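Local structure of isochorismatase family protein (Enterococcus faecalis, 2A67) at residues 35-40 with 45-50; 39-44 with 69-74; 51-54 with 58-61; 75-80 with 93-98; 136-139 with 145-148. The protein is of unknown function but belongs to the isochorismatase family and is probably a hydrolase. All blocks are in the same frame, centred on the assembly; numbering follows the deposited sequence.

Interaction 1 of 5, residues 35-40 with 45-50; sequences QRIAVY and APIIFV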
# COMPACT_ATOMS: atom_id res chain seq x y z
N GLN D 35 -8.34 -5.68 -24.44
CA GLN D 35 -9.20 -4.57 -24.94
C GLN D 35 -8.58 -3.20 -24.64
O GLN D 35 -8.59 -2.30 -25.50
CB GLN D 35 -10.61 -4.63 -24.36
CG GLN D 35 -11.47 -5.77 -24.87
CD GLN D 35 -12.95 -5.58 -24.54
OE1 GLN D 35 -13.83 -5.75 -25.43
NE2 GLN D 35 -13.25 -5.17 -23.28
N ARG D 36 -8.02 -3.05 -23.44
CA ARG D 36 -7.35 -1.80 -23.08
C ARG D 36 -6.10 -1.60 -23.90
O ARG D 36 -5.83 -0.50 -24.35
CB ARG D 36 -7.02 -1.75 -21.58
CG ARG D 36 -8.21 -1.99 -20.68
CD ARG D 36 -9.32 -0.94 -21.04
NE ARG D 36 -8.82 0.42 -20.81
CZ ARG D 36 -9.29 1.50 -21.43
NH1 ARG D 36 -10.23 1.38 -22.35
NH2 ARG D 36 -8.81 2.69 -21.13
N ILE D 37 -5.29 -2.66 -24.02
CA ILE D 37 -4.10 -2.63 -24.88
C ILE D 37 -4.48 -2.06 -26.24
O ILE D 37 -3.80 -1.19 -26.76
CB ILE D 37 -3.49 -4.07 -25.02
CG1 ILE D 37 -2.72 -4.39 -23.72
CG2 ILE D 37 -2.57 -4.17 -26.24
CD1 ILE D 37 -2.17 -5.86 -23.67
N ALA D 38 -5.53 -2.60 -26.82
CA ALA D 38 -5.94 -2.19 -28.15
C ALA D 38 -6.26 -0.68 -28.19
O ALA D 38 -5.82 0.01 -29.10
CB ALA D 38 -7.12 -3.08 -28.67
N VAL D 39 -6.91 -0.15 -27.17
CA VAL D 39 -7.20 1.32 -27.11
C VAL D 39 -5.88 2.13 -27.01
O VAL D 39 -5.70 3.15 -27.65
CB VAL D 39 -8.08 1.66 -25.89
CG1 VAL D 39 -8.13 3.16 -25.61
CG2 VAL D 39 -9.50 1.05 -26.00
N TYR D 40 -4.95 1.66 -26.19
CA TYR D 40 -3.66 2.34 -26.06
C TYR D 40 -2.89 2.34 -27.37
O TYR D 40 -2.31 3.38 -27.72
CB TYR D 40 -2.84 1.73 -24.90
CG TYR D 40 -3.27 2.34 -23.60
CD1 TYR D 40 -4.48 1.96 -23.01
CD2 TYR D 40 -2.51 3.32 -22.98
CE1 TYR D 40 -4.93 2.53 -21.83
CE2 TYR D 40 -2.93 3.89 -21.76
CZ TYR D 40 -4.13 3.49 -21.20
OH TYR D 40 -4.58 4.05 -20.03
N ALA D 45 -0.35 5.32 -27.26
CA ALA D 45 -0.09 5.67 -25.88
C ALA D 45 0.76 4.51 -25.29
O ALA D 45 0.59 3.36 -25.68
CB ALA D 45 -1.38 5.84 -25.08
N PRO D 46 1.69 4.85 -24.40
CA PRO D 46 2.65 3.84 -23.89
C PRO D 46 2.00 2.69 -23.09
O PRO D 46 1.12 2.93 -22.26
CB PRO D 46 3.59 4.65 -23.00
CG PRO D 46 3.28 6.08 -23.16
CD PRO D 46 1.91 6.20 -23.81
N ILE D 47 2.46 1.46 -23.32
CA ILE D 47 1.99 0.29 -22.61
C ILE D 47 3.27 -0.32 -21.96
O ILE D 47 4.28 -0.51 -22.65
CB ILE D 47 1.36 -0.79 -23.52
CG1 ILE D 47 0.16 -0.20 -24.33
CG2 ILE D 47 1.09 -2.10 -22.64
CD1 ILE D 47 -0.27 -1.04 -25.52
N ILE D 48 3.21 -0.52 -20.66
CA ILE D 48 4.39 -0.93 -19.86
C ILE D 48 4.05 -2.20 -19.12
O ILE D 48 3.14 -2.22 -18.27
CB ILE D 48 4.79 0.14 -18.85
CG1 ILE D 48 5.00 1.49 -19.53
CG2 ILE D 48 6.10 -0.28 -18.05
CD1 ILE D 48 4.90 2.72 -18.60
N PHE D 49 4.77 -3.29 -19.43
CA PHE D 49 4.59 -4.54 -18.73
C PHE D 49 5.63 -4.63 -17.62
O PHE D 49 6.83 -4.39 -17.85
CB PHE D 49 4.81 -5.72 -19.67
CG PHE D 49 3.72 -5.91 -20.67
CD1 PHE D 49 3.84 -5.36 -21.95
CD2 PHE D 49 2.60 -6.65 -20.36
CE1 PHE D 49 2.86 -5.54 -22.88
CE2 PHE D 49 1.60 -6.83 -21.32
CZ PHE D 49 1.74 -6.28 -22.56
N VAL D 50 5.19 -4.98 -16.42
CA VAL D 50 6.13 -5.23 -15.30
C VAL D 50 6.23 -6.75 -15.10
O VAL D 50 5.22 -7.45 -15.07
CB VAL D 50 5.70 -4.49 -13.99
CG1 VAL D 50 6.68 -4.81 -12.85
CG2 VAL D 50 5.66 -2.92 -14.28
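Tyr40 and Ile37, about one turn apart on helix 26-42, line a hollow that takes Ile47 of strand 47-52, while Ile37 sends a bump of its own toward Phe49. Ile47 reaches toward the helix. Its CG1 stands opposite the carbonyl carbon (chi1 -58°) and the extended chain delivers Ile47 CD1 into the hollow, which is floored by helix backbone, 3.7 Å from Ile37 O. One wall of that hollow is Tyr40 CB, 3.6 Å from Ile47 CG1. The other is the methyl branch of Ile37, with CG2 4.0 Å from Ile47 CD1 and the two isoleucines crossing at about a right angle. The longer branch of Ile37 extends to Phe49, where Ile37 CD1 approaches Phe49 CZ at 4.1 Å. At the far flank, Ala45 CB is a small knob against the Tyr40 ring, 3.5 Å from Tyr40 CD2, with Pro46 O close beside it. One hydrogen bond crosses the contact: Ala45 N donates to Tyr40 O over 2.8 Å and is almost straight (177°), which holds the connection close to the end of the helix. The phenol end of Tyr40 continues past this contact and its OH bonds to Glu105 and Arg5. Helix segment 35-40 and strand segment 47-50 approach to 10.2 Å between axes and run at 139° to each other, as consecutive elements of the beta-alpha-beta unit 5-10, 26-42, 47-52. Strand 47-52 lies between strands 5-10 and 77-81, and Ile48 packs on Leu95 and Leu96 of helix 92-98.

Interaction 2 of 5, residues 39-44 with 69-74; sequences VYRQHH and KLDTQP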
# COMPACT_ATOMS: atom_id res chain seq x y z
N VAL D 39 -6.91 -0.15 -27.17
CA VAL D 39 -7.20 1.32 -27.11
C VAL D 39 -5.88 2.13 -27.01
O VAL D 39 -5.70 3.15 -27.65
CB VAL D 39 -8.08 1.66 -25.89
CG1 VAL D 39 -8.13 3.16 -25.61
CG2 VAL D 39 -9.50 1.05 -26.00
N TYR D 40 -4.95 1.66 -26.19
CA TYR D 40 -3.66 2.34 -26.06
C TYR D 40 -2.89 2.34 -27.37
O TYR D 40 -2.31 3.38 -27.72
CB TYR D 40 -2.84 1.73 -24.90
CG TYR D 40 -3.27 2.34 -23.60
CD1 TYR D 40 -4.48 1.96 -23.01
CD2 TYR D 40 -2.51 3.32 -22.98
CE1 TYR D 40 -4.93 2.53 -21.83
CE2 TYR D 40 -2.93 3.89 -21.76
CZ TYR D 40 -4.13 3.49 -21.20
OH TYR D 40 -4.58 4.05 -20.03
N ARG D 41 -2.95 1.24 -28.11
CA ARG D 41 -2.27 1.15 -29.45
C ARG D 41 -2.84 2.13 -30.45
O ARG D 41 -2.10 2.87 -31.10
CB ARG D 41 -2.34 -0.26 -30.03
CG ARG D 41 -1.51 -1.30 -29.19
CD ARG D 41 -1.03 -2.51 -30.03
NE ARG D 41 -0.55 -3.53 -29.13
CZ ARG D 41 0.52 -3.40 -28.35
NH1 ARG D 41 1.30 -2.32 -28.42
NH2 ARG D 41 0.84 -4.38 -27.53
N GLN D 42 -4.18 2.16 -30.51
CA GLN D 42 -4.92 3.13 -31.33
C GLN D 42 -4.51 4.58 -31.05
O GLN D 42 -4.43 5.40 -31.98
CB GLN D 42 -6.40 3.09 -30.98
CG GLN D 42 -7.23 1.82 -31.19
CD GLN D 42 -8.62 1.98 -30.46
OE1 GLN D 42 -9.15 3.11 -30.33
NE2 GLN D 42 -9.19 0.85 -29.98
N HIS D 43 -4.32 4.92 -29.78
CA HIS D 43 -3.93 6.29 -29.42
C HIS D 43 -2.40 6.51 -29.46
O HIS D 43 -1.96 7.61 -29.21
CB HIS D 43 -4.50 6.73 -28.06
CG HIS D 43 -6.01 6.87 -28.02
ND1 HIS D 43 -6.66 8.09 -28.09
CD2 HIS D 43 -6.98 5.93 -27.91
CE1 HIS D 43 -7.97 7.90 -28.01
NE2 HIS D 43 -8.19 6.60 -27.91
N HIS D 44 -1.62 5.46 -29.77
CA HIS D 44 -0.14 5.47 -29.68
C HIS D 44 0.31 5.90 -28.28
O HIS D 44 1.20 6.75 -28.13
CB HIS D 44 0.52 6.33 -30.77
CG HIS D 44 0.01 6.04 -32.16
ND1 HIS D 44 -0.97 6.79 -32.76
CD2 HIS D 44 0.35 5.07 -33.04
CE1 HIS D 44 -1.21 6.30 -33.97
NE2 HIS D 44 -0.44 5.25 -34.16
N LYS D 69 -1.55 -15.22 -24.21
CA LYS D 69 -2.78 -14.56 -24.71
C LYS D 69 -2.70 -13.03 -24.77
O LYS D 69 -3.51 -12.38 -25.49
CB LYS D 69 -3.99 -14.97 -23.87
CG LYS D 69 -5.37 -14.86 -24.58
CD LYS D 69 -6.38 -14.48 -23.48
CE LYS D 69 -7.80 -15.04 -23.67
NZ LYS D 69 -8.54 -14.97 -22.35
N LEU D 70 -1.76 -12.44 -24.02
CA LEU D 70 -1.59 -10.96 -24.02
C LEU D 70 -0.97 -10.45 -25.32
O LEU D 70 0.02 -11.00 -25.80
CB LEU D 70 -0.74 -10.50 -22.82
CG LEU D 70 -1.38 -10.53 -21.43
CD1 LEU D 70 -0.32 -10.30 -20.40
CD2 LEU D 70 -2.52 -9.48 -21.27
N ASP D 71 -1.55 -9.37 -25.85
CA ASP D 71 -1.07 -8.71 -27.07
C ASP D 71 0.13 -7.83 -26.75
O ASP D 71 -0.01 -6.71 -26.29
CB ASP D 71 -2.19 -7.87 -27.71
CG ASP D 71 -1.75 -7.14 -28.98
OD1 ASP D 71 -0.98 -7.71 -29.79
OD2 ASP D 71 -2.19 -5.99 -29.19
N THR D 72 1.33 -8.35 -26.98
CA THR D 72 2.54 -7.53 -26.76
C THR D 72 3.15 -7.14 -28.11
O THR D 72 2.88 -7.82 -29.09
CB THR D 72 3.59 -8.27 -25.91
OG1 THR D 72 4.16 -9.34 -26.69
CG2 THR D 72 2.94 -8.91 -24.71
N GLN D 73 3.95 -6.07 -28.16
CA GLN D 73 4.73 -5.73 -29.34
C GLN D 73 6.07 -5.30 -28.85
O GLN D 73 6.17 -4.94 -27.68
CB GLN D 73 4.12 -4.58 -30.11
CG GLN D 73 2.64 -4.67 -30.24
CD GLN D 73 2.18 -5.33 -31.48
OE1 GLN D 73 2.54 -6.48 -31.76
NE2 GLN D 73 1.36 -4.62 -32.26
N PRO D 74 7.12 -5.32 -29.72
CA PRO D 74 8.50 -4.94 -29.34
C PRO D 74 8.61 -3.46 -28.99
O PRO D 74 9.60 -3.00 -28.42
CB PRO D 74 9.32 -5.25 -30.61
CG PRO D 74 8.33 -5.31 -31.71
CD PRO D 74 7.04 -5.78 -31.12
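Arg41 grips Asp71 side-on with two nitrogens, one for the carboxylate and one for the backbone carbonyl. Arg41 NE donates to Asp71 OD2 at 3.0 Å in a nearly straight salt bridge (173°). Asp71 is modelled in two conformers and this carboxylate bond is described for one of them, so its constancy is doubtful. Arg41 NH2 meets Asp71 O at 2.8 Å, along a more bent path of 138°. Both acceptors lie close to the guanidinium plane, but they are not turned to match: the carboxylate stands nearly upright to it, the planes 86° apart, and NE meets OD2 from above the carboxylate. Gln73 lays its CG over one guanidinium face, at a modelled spacing too short to be trusted. The reach comes from the arginine itself, whose chain is extended from CG to NE and brings the group off the helix to the loop. In the next shell, Arg41 NH1 forms a salt bridge with Asp76, so two carboxylates share this cation and probably steady its charge. Asp76 also accepts from Gln73 N, tying the loop to the same group, while Ile37 packs against Asp71. Just beyond Arg41 the helix stops: His44, with positive phi, donates its N to Arg41 O at 3.0 Å. Arg41 thus stands in the last turn of helix 26-42, which closes in a Schellman motif, and ties it to the loop leading into strand 77-81, outermost in this chain's sheet.

Interaction 3 of 5, residues 51-54 with 58-61; sequences QHEE and PFGS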
# COMPACT_ATOMS: atom_id res chain seq x y z
N GLN D 51 7.46 -7.25 -15.05
CA GLN D 51 7.70 -8.67 -14.81
C GLN D 51 8.60 -8.83 -13.59
O GLN D 51 9.65 -8.18 -13.46
CB GLN D 51 8.36 -9.30 -16.04
CG GLN D 51 7.41 -9.38 -17.24
CD GLN D 51 8.11 -9.80 -18.49
OE1 GLN D 51 8.59 -8.97 -19.25
NE2 GLN D 51 8.22 -11.12 -18.71
N HIS D 52 8.11 -9.68 -12.69
CA HIS D 52 8.79 -9.99 -11.44
C HIS D 52 9.81 -11.11 -11.74
O HIS D 52 9.65 -11.90 -12.65
CB HIS D 52 7.75 -10.44 -10.40
CG HIS D 52 8.27 -10.45 -9.00
ND1 HIS D 52 8.69 -11.61 -8.38
CD2 HIS D 52 8.48 -9.45 -8.11
CE1 HIS D 52 9.10 -11.34 -7.15
NE2 HIS D 52 8.99 -10.04 -6.96
N GLU D 53 10.90 -11.10 -11.00
CA GLU D 53 11.92 -12.17 -11.13
C GLU D 53 12.35 -12.53 -9.72
O GLU D 53 12.54 -11.65 -8.89
CB GLU D 53 13.09 -11.70 -11.99
CG GLU D 53 13.94 -10.52 -11.45
CD GLU D 53 14.87 -9.95 -12.50
OE1 GLU D 53 14.38 -9.37 -13.48
OE2 GLU D 53 16.11 -10.11 -12.41
N GLU D 54 12.52 -13.83 -9.48
CA GLU D 54 12.98 -14.33 -8.18
C GLU D 54 13.45 -15.76 -8.40
O GLU D 54 13.41 -16.27 -9.53
CB GLU D 54 11.85 -14.26 -7.13
CG GLU D 54 10.54 -14.98 -7.54
CD GLU D 54 9.36 -14.75 -6.55
OE1 GLU D 54 9.32 -13.72 -5.82
OE2 GLU D 54 8.43 -15.59 -6.54
N PRO D 58 12.61 -17.47 -12.44
CA PRO D 58 13.93 -16.99 -12.85
C PRO D 58 13.84 -16.14 -14.10
O PRO D 58 13.05 -16.46 -14.97
CB PRO D 58 14.71 -18.29 -13.15
CG PRO D 58 14.00 -19.34 -12.41
CD PRO D 58 12.55 -18.95 -12.46
N PHE D 59 14.71 -15.14 -14.18
CA PHE D 59 14.62 -14.10 -15.22
C PHE D 59 14.81 -14.74 -16.60
O PHE D 59 15.79 -15.48 -16.81
CB PHE D 59 15.72 -13.04 -15.06
CG PHE D 59 15.76 -12.08 -16.23
CD1 PHE D 59 14.83 -11.03 -16.33
CD2 PHE D 59 16.68 -12.25 -17.27
CE1 PHE D 59 14.84 -10.17 -17.45
CE2 PHE D 59 16.68 -11.40 -18.38
CZ PHE D 59 15.76 -10.34 -18.44
N GLY D 60 13.91 -14.43 -17.53
CA GLY D 60 14.00 -14.93 -18.89
C GLY D 60 13.50 -16.36 -19.08
O GLY D 60 13.40 -16.82 -20.23
N SER D 61 13.18 -17.06 -17.99
CA SER D 61 12.67 -18.46 -18.11
C SER D 61 11.27 -18.52 -18.69
O SER D 61 10.53 -17.50 -18.74
CB SER D 61 12.66 -19.16 -16.73
OG SER D 61 11.64 -18.54 -15.94
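Glu53 meets Phe59 where the chain leaves strand 47-52 and doubles back into a type II beta turn, Pro58 to Ser61. No hydrogen bond links the two segments, so the contact is one of packing and weak polar approach. In the side-chain pair, Glu53 OE1 comes to 3.3 Å from Phe59 CD1, with carboxylate and ring planes 37° apart. Glu53 CG takes the crowded position between backbone N and carbonyl carbon (chi1 64°), and the chain runs extended from there to the ring. Arg80 joins both partners from strand 77-81, through a salt bridge to Glu53 OE2 and a cation-pi contact with Phe59; Trp64 meets the same ring edge-to-face. Between the backbones, Glu54 O receives a CA-H...O contact from Pro58 CA at 3.4 Å. Within the turn, Gly60 takes the positive phi that a type II turn places at its third residue, a conformation suited to glycine. Two donors of Ser61 converge on Pro58 O: the backbone N at 3.1 Å, which closes the turn, and OG at 2.7 Å, in the carbonyl plane on a lone pair.

Interaction 4 of 5, residues 75-80 with 93-98; sequences TDFFIR and NDLLTE
Behind Leu95, the helix residue that meets Phe77 and Ile79, Asn93 O is held by two donors of Thr97. Thr97 N gives Asn93 O the ordinary helical bond at 3.0 Å, and the hydroxyl Thr97 OG1 adds a second at 2.8 Å, coming from above the carbonyl plane. These bonds lie within the helix; between the two segments no hydrogen bond forms and the contact is wholly apolar. Leu95 does the touching, with both of its methyl groups. CG stands opposite the backbone N (chi1 170°), which carries the fork away from the helix and over the strand. Leu95 CD1 settles on one face of the Phe77 ring in a CH-pi contact, 4.2 Å from the ring centroid and 23° off the normal, displaced toward the rim. Leu95 CD2 drops lower, into the corner between two strand residues, 3.7 Å from Phe77 CB and 4.0 Å from Ile79 CD1. Phe77 and Ile79 alternate with Phe78 along strand 77-81, so both send their side chains to the side of the sheet where helix 92-98 lies, in the three-layered alpha-beta-alpha arrangement of the isochorismatase fold. Within the chain, the strand is the outermost one at this end of the parallel sheet. It hydrogen-bonds through its backbone to strand 47-52, and Ile48 from that neighbour touches Ile79, extending the apolar layer inward. Phe77 also packs on Pro46, before strand 47-52, and on Gln99, just past the end of the helix.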
# COMPACT_ATOMS: atom_id res chain seq x y z
N THR D 75 7.52 -2.79 -29.30
CA THR D 75 7.24 -1.38 -29.10
C THR D 75 6.85 -1.01 -27.67
O THR D 75 7.14 0.11 -27.19
CB THR D 75 6.11 -1.10 -30.09
OG1 THR D 75 6.70 -0.53 -31.25
CG2 THR D 75 4.93 -0.24 -29.53
N ASP D 76 6.19 -1.94 -27.00
CA ASP D 76 5.92 -1.83 -25.57
C ASP D 76 7.19 -1.67 -24.73
O ASP D 76 8.31 -1.85 -25.22
CB ASP D 76 5.12 -3.05 -25.14
CG ASP D 76 3.84 -3.23 -25.97
OD1 ASP D 76 3.36 -2.24 -26.56
OD2 ASP D 76 3.30 -4.33 -26.01
N PHE D 77 7.00 -1.27 -23.48
CA PHE D 77 8.09 -1.05 -22.53
C PHE D 77 8.01 -2.18 -21.53
O PHE D 77 6.92 -2.75 -21.33
CB PHE D 77 7.97 0.30 -21.82
CG PHE D 77 8.07 1.50 -22.77
CD1 PHE D 77 9.30 1.84 -23.36
CD2 PHE D 77 6.95 2.25 -23.09
CE1 PHE D 77 9.41 2.95 -24.26
CE2 PHE D 77 7.04 3.36 -24.00
CZ PHE D 77 8.28 3.70 -24.58
N PHE D 78 9.15 -2.54 -20.95
CA PHE D 78 9.23 -3.68 -20.04
C PHE D 78 10.08 -3.26 -18.86
O PHE D 78 11.19 -2.70 -19.04
CB PHE D 78 9.85 -4.90 -20.76
CG PHE D 78 9.00 -5.39 -21.91
CD1 PHE D 78 7.99 -6.28 -21.69
CD2 PHE D 78 9.20 -4.89 -23.20
CE1 PHE D 78 7.19 -6.73 -22.76
CE2 PHE D 78 8.39 -5.32 -24.28
CZ PHE D 78 7.38 -6.23 -24.04
N ILE D 79 9.55 -3.50 -17.67
CA ILE D 79 10.27 -3.19 -16.45
C ILE D 79 10.55 -4.49 -15.70
O ILE D 79 9.63 -5.26 -15.50
CB ILE D 79 9.42 -2.27 -15.56
CG1 ILE D 79 9.14 -0.94 -16.31
CG2 ILE D 79 10.10 -1.97 -14.21
CD1 ILE D 79 10.34 -0.04 -16.34
N ARG D 80 11.79 -4.68 -15.25
CA ARG D 80 12.16 -5.81 -14.38
C ARG D 80 12.01 -5.37 -12.93
O ARG D 80 12.57 -4.33 -12.56
CB ARG D 80 13.67 -6.17 -14.55
CG ARG D 80 14.05 -6.58 -15.96
CD ARG D 80 15.52 -6.81 -16.13
NE ARG D 80 16.07 -7.81 -15.22
CZ ARG D 80 17.34 -8.15 -15.25
NH1 ARG D 80 18.13 -7.54 -16.12
NH2 ARG D 80 17.84 -9.09 -14.41
N ASN D 93 10.19 4.78 -12.45
CA ASN D 93 10.01 6.21 -12.31
C ASN D 93 10.76 6.95 -13.44
O ASN D 93 10.20 7.89 -14.09
CB ASN D 93 10.46 6.62 -10.93
CG ASN D 93 9.86 7.90 -10.49
OD1 ASN D 93 10.59 8.89 -10.29
ND2 ASN D 93 8.53 7.93 -10.37
N ASP D 94 11.97 6.47 -13.76
CA ASP D 94 12.75 7.07 -14.86
C ASP D 94 12.09 6.98 -16.23
O ASP D 94 12.18 7.91 -17.00
CB ASP D 94 14.16 6.47 -14.97
CG ASP D 94 15.11 7.01 -13.91
OD1 ASP D 94 14.70 7.91 -13.14
OD2 ASP D 94 16.25 6.51 -13.83
N LEU D 95 11.53 5.83 -16.53
CA LEU D 95 10.85 5.61 -17.78
C LEU D 95 9.62 6.57 -17.87
O LEU D 95 9.46 7.30 -18.86
CB LEU D 95 10.42 4.13 -17.86
CG LEU D 95 9.47 3.88 -19.05
CD1 LEU D 95 10.22 4.11 -20.37
CD2 LEU D 95 8.84 2.53 -19.01
N LEU D 96 8.81 6.60 -16.81
CA LEU D 96 7.63 7.52 -16.76
C LEU D 96 7.97 8.98 -16.98
O LEU D 96 7.23 9.72 -17.66
CB LEU D 96 6.89 7.36 -15.45
CG LEU D 96 6.31 5.96 -15.31
CD1 LEU D 96 5.60 5.78 -13.98
CD2 LEU D 96 5.40 5.65 -16.49
N THR D 97 9.06 9.42 -16.36
CA THR D 97 9.60 10.75 -16.57
C THR D 97 10.03 10.92 -18.03
O THR D 97 9.62 11.87 -18.68
CB THR D 97 10.80 11.01 -15.63
OG1 THR D 97 10.42 10.68 -14.30
CG2 THR D 97 11.24 12.47 -15.66
N GLU D 98 10.85 9.99 -18.54
CA GLU D 98 11.29 10.07 -19.93
C GLU D 98 10.10 10.12 -20.91
O GLU D 98 10.15 10.82 -21.90
CB GLU D 98 12.23 8.92 -20.20
CG GLU D 98 12.45 8.46 -21.63
CD GLU D 98 12.98 7.02 -21.64
OE1 GLU D 98 13.83 6.71 -20.74
OE2 GLU D 98 12.52 6.20 -22.49

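Interaction 5 of 5, residues 136-139 with 145-148; sequences TSTL and TAAQ
Ala146 CB lies above the oxygen end of the flat peptide that joins Thr138 to Leu139, 3.5 Å from Thr138 O. The other flat group is the side-chain amide of Gln148, where Gln148 OE1 takes Thr145 N in the carbonyl plane, on a lone pair, at 2.9 Å (163°). Thr138 adds its methyl: Thr138 CG2, set between the backbone N and the carbonyl carbon, lies 4.0 Å from Ala146 CA. The same torsion (chi1 -162°) swings OG1 to the position opposite the backbone N, and it bonds to Glu112 of helix 111-125. The methyl therefore serves the incoming helix and the hydroxyl its neighbour. Helix 146-157 opens with a capping box. Thr145 is the N-cap, its OG1 accepts from Gln148 N at 3.2 Å, and the glutamine returns the bond through OE1; a further link between Thr145 OG1 and Gln148 OE1 is weak. The box uses backbone NH groups at the start of the helix, and Ala146 N finds its acceptor in Asp140, on the connection from the strand. Strand 128-137 and helix 146-157 are the first two elements of a beta-alpha-beta unit that ends in strand 163-164. The one-carbon side chain of the alanine is consistent with the close approach of the helix start to the strand's exit: Leu139 and Ala146 have their CA atoms 5.0 Å apart. Gln148 also packs against Leu144 of the second subunit.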
# COMPACT_ATOMS: atom_id res chain seq x y z
N THR D 136 -7.87 -7.06 -12.12
CA THR D 136 -6.89 -7.68 -11.18
C THR D 136 -7.37 -9.06 -10.78
O THR D 136 -8.56 -9.38 -10.88
CB THR D 136 -6.59 -6.84 -9.89
OG1 THR D 136 -7.62 -7.06 -8.92
CG2 THR D 136 -6.50 -5.37 -10.17
N SER D 137 -6.44 -9.90 -10.31
CA SER D 137 -6.85 -11.21 -9.83
C SER D 137 -5.82 -11.64 -8.79
O SER D 137 -4.75 -11.02 -8.67
CB SER D 137 -6.94 -12.20 -10.99
OG SER D 137 -7.18 -13.53 -10.54
N THR D 138 -6.19 -12.68 -8.05
CA THR D 138 -5.38 -13.24 -6.96
C THR D 138 -5.89 -14.67 -6.67
O THR D 138 -6.70 -15.21 -7.44
CB THR D 138 -5.37 -12.32 -5.70
OG1 THR D 138 -4.28 -12.69 -4.86
CG2 THR D 138 -6.70 -12.27 -4.91
N LEU D 139 -5.40 -15.27 -5.58
CA LEU D 139 -5.61 -16.68 -5.21
C LEU D 139 -6.35 -16.74 -3.88
O LEU D 139 -6.21 -15.82 -3.06
CB LEU D 139 -4.25 -17.37 -5.06
CG LEU D 139 -3.24 -17.23 -6.21
CD1 LEU D 139 -1.85 -17.63 -5.77
CD2 LEU D 139 -3.63 -18.03 -7.43
N THR D 145 -11.35 -15.92 0.31
CA THR D 145 -11.35 -16.33 -1.10
C THR D 145 -10.76 -15.18 -1.93
O THR D 145 -10.72 -14.05 -1.45
CB THR D 145 -12.77 -16.56 -1.62
OG1 THR D 145 -13.55 -15.36 -1.41
CG2 THR D 145 -13.43 -17.75 -0.90
N ALA D 146 -10.34 -15.48 -3.16
CA ALA D 146 -9.91 -14.46 -4.12
C ALA D 146 -10.96 -13.37 -4.28
O ALA D 146 -10.62 -12.20 -4.26
CB ALA D 146 -9.64 -15.07 -5.46
N ALA D 147 -12.23 -13.78 -4.39
CA ALA D 147 -13.36 -12.84 -4.49
C ALA D 147 -13.42 -11.82 -3.31
O ALA D 147 -13.65 -10.63 -3.51
CB ALA D 147 -14.67 -13.61 -4.61
N GLN D 148 -13.21 -12.29 -2.09
CA GLN D 148 -13.26 -11.43 -0.90
C GLN D 148 -12.08 -10.47 -0.84
O GLN D 148 -12.22 -9.29 -0.45
CB GLN D 148 -13.23 -12.29 0.38
CG GLN D 148 -14.47 -13.11 0.67
CD GLN D 148 -14.30 -13.91 1.93
OE1 GLN D 148 -13.49 -14.83 1.98
NE2 GLN D 148 -15.01 -13.54 2.97

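In the fold
Interactions 1 and 2 start from helix 26-42, share Val39 and Tyr40, and have centres 5 Å apart. Interaction 4 lies about 12 Å from interaction 1, centre to centre, on the neighbouring strand, linked by backbone hydrogen bonds, and a salt bridge joins it to interaction 2. Interaction 3 follows interaction 1 on strand 47-52, its centre 21 Å away, and another salt bridge ties it to interaction 4. Along the chain, interaction 3 falls between the two segments of interaction 2. Interactions 1 to 4 thus cluster around strands 47-52 and 77-81 at one end of the parallel sheet. Interaction 5, last in sequence, is 23 to 28 Å from them between centres, across the chain's centre from interactions 1, 2 and 4 and beside the second subunit.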